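Local atomic coordinates of cell shape-determining protein MreC (PDB entry 2QF4), a protein that is involved in forming and maintaining cell shape, probably as part of the elongasome that synthesises peripheral peptidoglycan. Residues K7-D12 with L27-S32; T65-A70 with Y91-D96; I128-V133 with V149-D154. All blocks are in the same frame, centred on the assembly; numbering follows the deposited sequence.

The three contacts sample both halves of the major extracellular domain of MreC, which pairs two six-stranded antiparallel barrels in the alpha-lytic protease fold. Contact 1 belongs to the first barrel, where strand 6-16 meets the loop leaving strand 24-27; its centre is about 26 Å from that of contact 2 and about 23 Å from that of contact 3, and it touches neither. Contact 2 fastens the linker between the barrels to the end of strand 82-92, and contact 3 lies in the hairpin of the second barrel, its centre about 13 Å from that of contact 2. These two meet at Leu-151: its CD1 packs 3.7 Å from Tyr-91 CE2 and 4.1 Å from Thr-65 CG2.

Contact 1: residues K7-D12 with L27-S32; sequences KTLAAD and LDAGRS
Asp-12 and Asp-28 grip each other through backbone and side chain together, and between them account for both hydrogen bonds of the contact. The backbone N of Asp-28 donates to Asp-12 O over 3.0 Å, approaching almost in line with the carbonyl bond. The same oxygen also receives a CA-H...O contact from Leu-27 CA at 3.2 Å. In return, the amide N of Asp-12 is taken up by a carboxylate, Asp-28 OD1, at 2.9 Å. This oxygen is met from above the carboxylate plane, by 44°, and the bond is noticeably bent. The first torsion of Asp-28 (chi1 68°) sets CG between its own N and carbonyl carbon, and from there the acid reaches back to the strand.

The two carboxylates are turned steeply against each other, their planes 77° apart. Asp-12 OD2 and Asp-28 OD2 come to 2.5 Å, a spacing that suggests one of the acids holds a proton, although the geometry does not settle it.

Beside this polar end runs an apolar seam. Ala-11 CB touches Leu-27 CB and, at 3.8 Å, Ala-29 CB, while also lying 3.5 Å from Asp-28 OD1. Farther along, the CD2 branch of Leu-9 meets the same Ala-29 CB, 3.9 Å away.

The contact closes one flank of strand 6-16 in the first barrel; along its other edge the strand pairs with strand 160-166, through Leu-9 with Leu-163 and Ala-11 with Ile-161. Ala-29 O is satisfied by Thr-59 OG1. As the chain leaves strand 24-27, the Asp-12 amide is thus satisfied by the Asp-28 carboxylate rather than by a main-chain carbonyl, and the closeness of the two acids probably raises the pKa of at least one of them.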
loop_
_atom_site.group_PDB
_atom_site.type_symbol
_atom_site.label_atom_id
_atom_site.label_comp_id
_atom_site.label_asym_id
_atom_site.label_seq_id
_atom_site.Cartn_x
_atom_site.Cartn_y
_atom_site.Cartn_z
ATOM N N LYS A 7 0.521 14.845 6.138
ATOM C CA LYS A 7 0.386 14.845 7.585
ATOM C C LYS A 7 0.627 13.432 8.071
ATOM O O LYS A 7 0.202 12.479 7.430
ATOM C CB LYS A 7 -1.002 15.338 8.013
ATOM C CG LYS A 7 -2.169 14.654 7.326
ATOM C CD LYS A 7 -3.513 15.214 7.655
ATOM C CE LYS A 7 -4.562 14.418 6.918
ATOM N NZ LYS A 7 -5.949 14.865 7.231
ATOM N N THR A 8 1.298 13.308 9.206
ATOM C CA THR A 8 1.712 12.008 9.684
ATOM C C THR A 8 1.425 11.862 11.161
ATOM O O THR A 8 1.308 12.839 11.893
ATOM C CB THR A 8 3.215 11.766 9.469
ATOM O OG1 THR A 8 3.976 12.448 10.487
ATOM C CG2 THR A 8 3.710 12.188 8.091
ATOM N N LEU A 9 1.357 10.612 11.594
ATOM C CA LEU A 9 1.133 10.286 12.995
ATOM C C LEU A 9 1.773 8.944 13.287
ATOM O O LEU A 9 1.415 7.937 12.663
ATOM C CB LEU A 9 -0.393 10.191 13.244
ATOM C CG LEU A 9 -0.835 9.836 14.658
ATOM C CD1 LEU A 9 -0.303 10.789 15.718
ATOM C CD2 LEU A 9 -2.343 9.693 14.718
ATOM N N ALA A 10 2.703 8.896 14.226
ATOM C CA ALA A 10 3.369 7.656 14.628
ATOM C C ALA A 10 2.722 7.171 15.901
ATOM O O ALA A 10 2.471 7.957 16.814
ATOM C CB ALA A 10 4.876 7.870 14.777
ATOM N N ALA A 11 2.462 5.872 15.995
ATOM C CA ALA A 11 1.747 5.308 17.133
ATOM C C ALA A 11 2.259 3.902 17.387
ATOM O O ALA A 11 2.821 3.241 16.524
ATOM C CB ALA A 11 0.239 5.289 16.866
ATOM N N ASP A 12 2.071 3.439 18.616
ATOM C CA ASP A 12 2.492 2.081 19.009
ATOM C C ASP A 12 1.533 1.019 18.497
ATOM O O ASP A 12 0.310 1.209 18.526
ATOM C CB ASP A 12 2.488 1.948 20.538
ATOM C CG ASP A 12 3.225 3.048 21.227
ATOM O OD1 ASP A 12 4.462 3.078 21.112
ATOM O OD2 ASP A 12 2.570 3.869 21.879
ATOM N N LEU A 27 -3.225 0.282 16.312
ATOM C CA LEU A 27 -2.374 1.317 16.851
ATOM C C LEU A 27 -3.105 2.084 17.952
ATOM O O LEU A 27 -4.326 2.238 17.922
ATOM C CB LEU A 27 -1.945 2.294 15.742
ATOM C CG LEU A 27 -1.386 1.676 14.490
ATOM C CD1 LEU A 27 -1.025 2.798 13.476
ATOM C CD2 LEU A 27 -0.202 0.818 14.807
ATOM N N ASP A 28 -2.333 2.595 18.903
ATOM C CA ASP A 28 -2.849 3.318 20.067
ATOM C C ASP A 28 -3.048 4.812 19.863
ATOM O O ASP A 28 -3.003 5.546 20.832
ATOM C CB ASP A 28 -1.979 3.049 21.288
ATOM C CG ASP A 28 -0.587 3.640 21.200
ATOM O OD1 ASP A 28 -0.204 4.216 20.168
ATOM O OD2 ASP A 28 0.130 3.484 22.225
ATOM N N ALA A 29 -3.390 5.255 18.659
ATOM C CA ALA A 29 -3.809 6.642 18.374
ATOM C C ALA A 29 -4.976 6.473 17.423
ATOM O O ALA A 29 -4.899 5.665 16.496
ATOM C CB ALA A 29 -2.693 7.448 17.836
ATOM N N GLY A 30 -6.000 7.311 17.513
ATOM C CA GLY A 30 -6.720 7.708 16.368
ATOM C C GLY A 30 -7.182 9.092 16.158
ATOM O O GLY A 30 -6.347 9.932 16.017
ATOM N N ARG A 31 -8.486 9.257 15.978
ATOM C CA ARG A 31 -8.998 10.531 15.455
ATOM C C ARG A 31 -8.660 11.691 16.370
ATOM O O ARG A 31 -8.350 12.790 15.891
ATOM C CB ARG A 31 -10.503 10.458 15.236
ATOM C CG ARG A 31 -11.241 11.565 14.514
ATOM C CD ARG A 31 -12.729 11.165 14.423
ATOM N NE ARG A 31 -12.960 10.077 13.456
ATOM C CZ ARG A 31 -13.435 8.859 13.728
ATOM N NH1 ARG A 31 -13.769 8.489 14.962
ATOM N NH2 ARG A 31 -13.577 7.983 12.735
ATOM N N SER A 32 -8.648 11.440 17.685
ATOM C CA SER A 32 -8.333 12.505 18.645
ATOM C C SER A 32 -6.922 13.064 18.446
ATOM O O SER A 32 -6.635 14.189 18.901
ATOM C CB SER A 32 -8.515 12.003 20.068
ATOM O OG SER A 32 -7.482 11.104 20.440
#

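Contact 2: residues T65-A70 with Y91-D96; sequences TNTENA and YDKEND
Thr-65 lies over one face of the Tyr-91 ring, its CA 3.9 Å from the ring centroid in a CH-pi contact offset toward the rim. The two side chains run alongside each other in the same direction, so that the CG2 methyl reaches Tyr-91 CZ at 3.9 Å. Tyr-91 CG stands anti to the backbone N (chi1 -175°), which carries the ring out along Thr-65.

Both hydrogen bonds across the contact end on main-chain oxygens. Tyr-91 N donates to Thr-67 O at 3.1 Å, from above the carbonyl plane. A CA-H...O contact runs the other way, from Thr-67 CA to Tyr-91 O at 3.4 Å. Segment 65-70 belongs to the linker between the two barrels of the protease-like fold, and it is thereby tied to the end of strand 82-92. There the chain leaves the strand in an Asx turn: Asp-92 OD2 accepts from the amides of both Glu-94 and Asn-95.

Lys-93 adds a charged partner. Its chain crosses Thr-67 at about a right angle, with CE 3.1 Å from Thr-67 OG1, and bends at the end so that NZ donates to Thr-65 O at 2.9 Å, though the position of NZ is less certain. Asn-66 turns away and accepts from the amide of Gln-23 through OD1.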
loop_
_atom_site.group_PDB
_atom_site.type_symbol
_atom_site.label_atom_id
_atom_site.label_comp_id
_atom_site.label_asym_id
_atom_site.label_seq_id
_atom_site.Cartn_x
_atom_site.Cartn_y
_atom_site.Cartn_z
ATOM N N THR A 65 -0.254 -7.975 3.192
ATOM C CA THR A 65 -0.083 -9.418 3.001
ATOM C C THR A 65 -1.395 -10.209 3.036
ATOM O O THR A 65 -1.356 -11.420 2.961
ATOM C CB THR A 65 0.906 -9.930 4.036
ATOM O OG1 THR A 65 0.481 -9.486 5.333
ATOM C CG2 THR A 65 2.320 -9.400 3.745
ATOM N N ASN A 66 -2.540 -9.522 3.080
ATOM C CA ASN A 66 -3.824 -10.198 2.969
ATOM C C ASN A 66 -4.065 -10.764 1.585
ATOM O O ASN A 66 -3.793 -10.132 0.573
ATOM C CB ASN A 66 -4.942 -9.279 3.388
ATOM C CG ASN A 66 -4.980 -9.140 4.861
ATOM O OD1 ASN A 66 -5.320 -10.102 5.569
ATOM N ND2 ASN A 66 -4.612 -7.979 5.365
ATOM N N THR A 67 -4.583 -11.978 1.545
ATOM C CA THR A 67 -4.831 -12.685 0.293
ATOM C C THR A 67 -5.640 -11.846 -0.686
ATOM O O THR A 67 -5.245 -11.680 -1.838
ATOM C CB THR A 67 -5.545 -14.016 0.568
ATOM O OG1 THR A 67 -4.735 -14.773 1.469
ATOM C CG2 THR A 67 -5.792 -14.771 -0.745
ATOM N N GLU A 68 -6.772 -11.327 -0.220
ATOM C CA GLU A 68 -7.610 -10.449 -0.996
ATOM C C GLU A 68 -7.609 -9.073 -0.351
ATOM O O GLU A 68 -7.650 -8.965 0.866
ATOM C CB GLU A 68 -9.052 -10.974 -1.014
ATOM C CG GLU A 68 -9.225 -12.259 -1.754
ATOM C CD GLU A 68 -9.238 -12.094 -3.247
ATOM O OE1 GLU A 68 -9.138 -10.991 -3.800
ATOM O OE2 GLU A 68 -9.419 -13.128 -3.913
ATOM N N ASN A 69 -7.544 -8.041 -1.181
ATOM C CA ASN A 69 -7.453 -6.660 -0.721
ATOM C C ASN A 69 -8.496 -5.831 -1.460
ATOM O O ASN A 69 -8.366 -5.629 -2.662
ATOM C CB ASN A 69 -6.053 -6.107 -0.945
ATOM C CG ASN A 69 -5.794 -4.877 -0.100
ATOM O OD1 ASN A 69 -6.513 -3.885 -0.206
ATOM N ND2 ASN A 69 -4.785 -4.944 0.759
ATOM N N ALA A 70 -9.473 -5.308 -0.737
ATOM C CA ALA A 70 -10.558 -4.525 -1.318
ATOM C C ALA A 70 -10.295 -3.022 -1.289
ATOM O O ALA A 70 -11.192 -2.261 -1.692
ATOM C CB ALA A 70 -11.851 -4.843 -0.584
ATOM N N TYR A 91 -2.458 -10.526 -2.325
ATOM C CA TYR A 91 -1.130 -11.009 -1.987
ATOM C C TYR A 91 -1.154 -12.514 -2.109
ATOM O O TYR A 91 -2.106 -13.162 -1.661
ATOM C CB TYR A 91 -0.711 -10.605 -0.565
ATOM C CG TYR A 91 0.680 -10.948 -0.164
ATOM C CD1 TYR A 91 0.946 -12.094 0.562
ATOM C CD2 TYR A 91 1.736 -10.120 -0.471
ATOM C CE1 TYR A 91 2.238 -12.410 0.966
ATOM C CE2 TYR A 91 3.042 -10.452 -0.074
ATOM C CZ TYR A 91 3.253 -11.609 0.616
ATOM O OH TYR A 91 4.510 -11.947 1.067
ATOM N N ASP A 92 -0.135 -13.062 -2.753
ATOM C CA ASP A 92 0.024 -14.498 -2.897
ATOM C C ASP A 92 0.981 -14.978 -1.845
ATOM O O ASP A 92 2.195 -14.765 -1.931
ATOM C CB ASP A 92 0.567 -14.784 -4.270
ATOM C CG ASP A 92 0.796 -16.288 -4.540
ATOM O OD1 ASP A 92 0.901 -16.624 -5.721
ATOM O OD2 ASP A 92 0.898 -17.086 -3.594
ATOM N N LYS A 93 0.411 -15.601 -0.808
ATOM C CA LYS A 93 1.158 -16.020 0.346
ATOM C C LYS A 93 2.140 -17.146 0.052
ATOM O O LYS A 93 3.158 -17.242 0.701
ATOM C CB LYS A 93 0.192 -16.438 1.470
ATOM C CG LYS A 93 -0.687 -15.280 1.912
ATOM C CD LYS A 93 -1.811 -15.711 2.855
ATOM C CE LYS A 93 -2.391 -14.546 3.544
ATOM N NZ LYS A 93 -1.366 -13.914 4.434
ATOM N N GLU A 94 1.881 -17.944 -0.965
ATOM C CA GLU A 94 2.756 -19.077 -1.282
ATOM C C GLU A 94 3.945 -18.654 -2.158
ATOM O O GLU A 94 4.952 -19.354 -2.191
ATOM C CB GLU A 94 1.964 -20.185 -1.991
ATOM C CG GLU A 94 0.658 -20.787 -1.311
ATOM C CD GLU A 94 0.256 -22.083 -1.978
ATOM O OE1 GLU A 94 0.124 -22.123 -3.222
ATOM O OE2 GLU A 94 -0.009 -23.059 -1.241
ATOM N N ASN A 95 3.824 -17.574 -2.939
ATOM C CA ASN A 95 4.913 -17.041 -3.730
ATOM C C ASN A 95 5.467 -15.744 -3.143
ATOM O O ASN A 95 6.398 -15.189 -3.696
ATOM C CB ASN A 95 4.441 -16.842 -5.171
ATOM C CG ASN A 95 4.237 -18.178 -5.884
ATOM O OD1 ASN A 95 5.210 -18.931 -6.035
ATOM N ND2 ASN A 95 3.016 -18.511 -6.211
ATOM N N ASP A 96 4.923 -15.319 -2.009
ATOM C CA ASP A 96 5.381 -14.121 -1.261
ATOM C C ASP A 96 5.492 -12.875 -2.165
ATOM O O ASP A 96 6.491 -12.170 -2.197
ATOM C CB ASP A 96 6.674 -14.421 -0.465
ATOM C CG ASP A 96 6.470 -15.476 0.609
ATOM O OD1 ASP A 96 5.331 -15.700 1.082
ATOM O OD2 ASP A 96 7.494 -16.065 1.009
#

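Contact 3: residues I128-V133 with V149-D154; sequences IPVGEV and VKLSAD
Strands 128-133 and 149-151 run antiparallel at 139°, with Glu-132 and Lys-150 as a hydrogen-bonded pair flanked by the non-hydrogen-bonded pairs Gly-131 with Leu-151 and Val-133 with Val-149. Lys-150 N donates to Glu-132 O at 2.9 Å, and Glu-132 N to Lys-150 O at 3.1 Å. Beyond Leu-151 the pairing passes into the loop, where Ser-152 N donates to Val-130 O at 3.0 Å.

Val-130 O is a crowded acceptor. Besides the Ser-152 amide it takes a bond from a water at 2.7 Å, which in turn accepts from Ala-153 N, and Ser-152 OG offers at most a weak, unsettled further bond. Gly-131 CA approaches Lys-150 O to 3.1 Å, as a residue without a side chain can.

On one face of the sheet Val-149 brings CG1, anti to its own N (chi1 171°), to 3.5 Å from Glu-132 O. On the other face Glu-132 and Lys-150 stand side by side, their charges opposite but OE2 and NZ not in contact; the lysine chain is extended and leads away from the strand. Leu-151 starts away from the partner strand, but its CD2 end comes back to meet Val-130 CG1 obliquely, at 4.1 Å.

Val-130 and Gly-131 together oppose Val-115, a classic beta bulge that accommodates the extra residue against strand 114-118. The hairpin thus lies in the second barrel between strand 114-118, on which Val-130, Val-133 and Val-149 pack, and strand 97-101, where Leu-98 meets Val-130 and Leu-151 and Ile-100 meets Val-149. Leu-47 of strand 46-54, in the first barrel, packs on Val-130 and is hydrogen-bonded, backbone to backbone, with Pro-129, which can only accept, joining the two barrels.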
loop_
_atom_site.group_PDB
_atom_site.type_symbol
_atom_site.label_atom_id
_atom_site.label_comp_id
_atom_site.label_asym_id
_atom_site.label_seq_id
_atom_site.Cartn_x
_atom_site.Cartn_y
_atom_site.Cartn_z
ATOM N N ILE A 128 5.348 6.694 -1.853
ATOM C CA ILE A 128 5.811 5.852 -0.772
ATOM C C ILE A 128 6.344 4.550 -1.394
ATOM O O ILE A 128 5.655 3.935 -2.210
ATOM C CB ILE A 128 4.675 5.500 0.191
ATOM C CG1 ILE A 128 4.096 6.756 0.838
ATOM C CG2 ILE A 128 5.158 4.506 1.254
ATOM C CD1 ILE A 128 2.768 6.510 1.574
ATOM N N PRO A 129 7.569 4.116 -1.034
ATOM C CA PRO A 129 8.084 2.851 -1.585
ATOM C C PRO A 129 7.163 1.684 -1.258
ATOM O O PRO A 129 6.753 1.526 -0.111
ATOM C CB PRO A 129 9.461 2.700 -0.912
ATOM C CG PRO A 129 9.840 4.109 -0.589
ATOM C CD PRO A 129 8.572 4.767 -0.180
ATOM N N VAL A 130 6.939 0.832 -2.253
ATOM C CA VAL A 130 6.169 -0.418 -2.103
ATOM C C VAL A 130 7.048 -1.645 -2.302
ATOM O O VAL A 130 7.061 -2.544 -1.453
ATOM C CB VAL A 130 4.972 -0.436 -3.065
ATOM C CG1 VAL A 130 4.187 -1.752 -2.957
ATOM C CG2 VAL A 130 4.047 0.718 -2.739
ATOM N N GLY A 131 7.796 -1.677 -3.395
ATOM C CA GLY A 131 8.652 -2.816 -3.688
ATOM C C GLY A 131 9.167 -2.763 -5.090
ATOM O O GLY A 131 9.223 -1.694 -5.693
ATOM N N GLU A 132 9.543 -3.936 -5.595
ATOM C CA GLU A 132 10.070 -4.035 -6.950
ATOM C C GLU A 132 9.350 -5.140 -7.679
ATOM O O GLU A 132 8.958 -6.159 -7.087
ATOM C CB GLU A 132 11.561 -4.277 -6.968
ATOM C CG GLU A 132 12.015 -5.563 -6.425
ATOM C CD GLU A 132 13.524 -5.740 -6.501
ATOM O OE1 GLU A 132 14.202 -4.964 -7.219
ATOM O OE2 GLU A 132 14.019 -6.672 -5.822
ATOM N N VAL A 133 9.171 -4.946 -8.987
ATOM C CA VAL A 133 8.507 -5.925 -9.802
ATOM C C VAL A 133 9.268 -7.232 -9.831
ATOM O O VAL A 133 10.500 -7.249 -9.990
ATOM C CB VAL A 133 8.335 -5.391 -11.254
ATOM C CG1 VAL A 133 7.849 -6.486 -12.177
ATOM C CG2 VAL A 133 7.384 -4.185 -11.254
ATOM N N VAL A 149 4.855 -8.296 -7.244
ATOM C CA VAL A 149 5.800 -7.391 -6.650
ATOM C C VAL A 149 6.351 -7.952 -5.333
ATOM O O VAL A 149 5.605 -8.455 -4.489
ATOM C CB VAL A 149 5.123 -6.028 -6.406
ATOM C CG1 VAL A 149 5.969 -5.044 -5.577
ATOM C CG2 VAL A 149 4.715 -5.377 -7.733
ATOM N N LYS A 150 7.655 -7.822 -5.168
ATOM C CA LYS A 150 8.310 -8.176 -3.909
ATOM C C LYS A 150 8.307 -6.944 -3.014
ATOM O O LYS A 150 8.893 -5.928 -3.352
ATOM C CB LYS A 150 9.742 -8.640 -4.165
ATOM C CG LYS A 150 10.466 -9.028 -2.902
ATOM C CD LYS A 150 11.883 -9.465 -3.130
ATOM C CE LYS A 150 12.444 -10.216 -1.918
ATOM N NZ LYS A 150 13.744 -10.835 -2.212
ATOM N N LEU A 151 7.662 -7.062 -1.867
ATOM C CA LEU A 151 7.565 -5.950 -0.912
ATOM C C LEU A 151 8.900 -5.587 -0.341
ATOM O O LEU A 151 9.691 -6.459 0.003
ATOM C CB LEU A 151 6.592 -6.329 0.212
ATOM C CG LEU A 151 5.117 -6.490 -0.190
ATOM C CD1 LEU A 151 4.287 -7.085 0.919
ATOM C CD2 LEU A 151 4.558 -5.141 -0.615
ATOM N N SER A 152 9.172 -4.304 -0.219
ATOM C CA SER A 152 10.444 -3.901 0.394
ATOM C C SER A 152 10.395 -3.695 1.905
ATOM O O SER A 152 11.452 -3.607 2.528
ATOM C CB SER A 152 11.037 -2.707 -0.308
ATOM O OG SER A 152 10.087 -1.708 -0.404
ATOM N N ALA A 153 9.213 -3.641 2.502
ATOM C CA ALA A 153 9.069 -3.503 3.939
ATOM C C ALA A 153 8.048 -4.486 4.478
ATOM O O ALA A 153 7.163 -4.971 3.773
ATOM C CB ALA A 153 8.631 -2.126 4.243
ATOM N N ASP A 154 8.167 -4.766 5.767
ATOM C CA ASP A 154 7.153 -5.515 6.498
ATOM C C ASP A 154 7.140 -5.060 7.942
ATOM O O ASP A 154 7.838 -4.105 8.312
ATOM C CB ASP A 154 7.321 -7.039 6.366
ATOM C CG ASP A 154 8.585 -7.548 6.991
ATOM O OD1 ASP A 154 9.201 -8.488 6.429
ATOM O OD2 ASP A 154 8.995 -7.027 8.051
HETATM O O HOH W 1 6.739 -2.491 1.274
#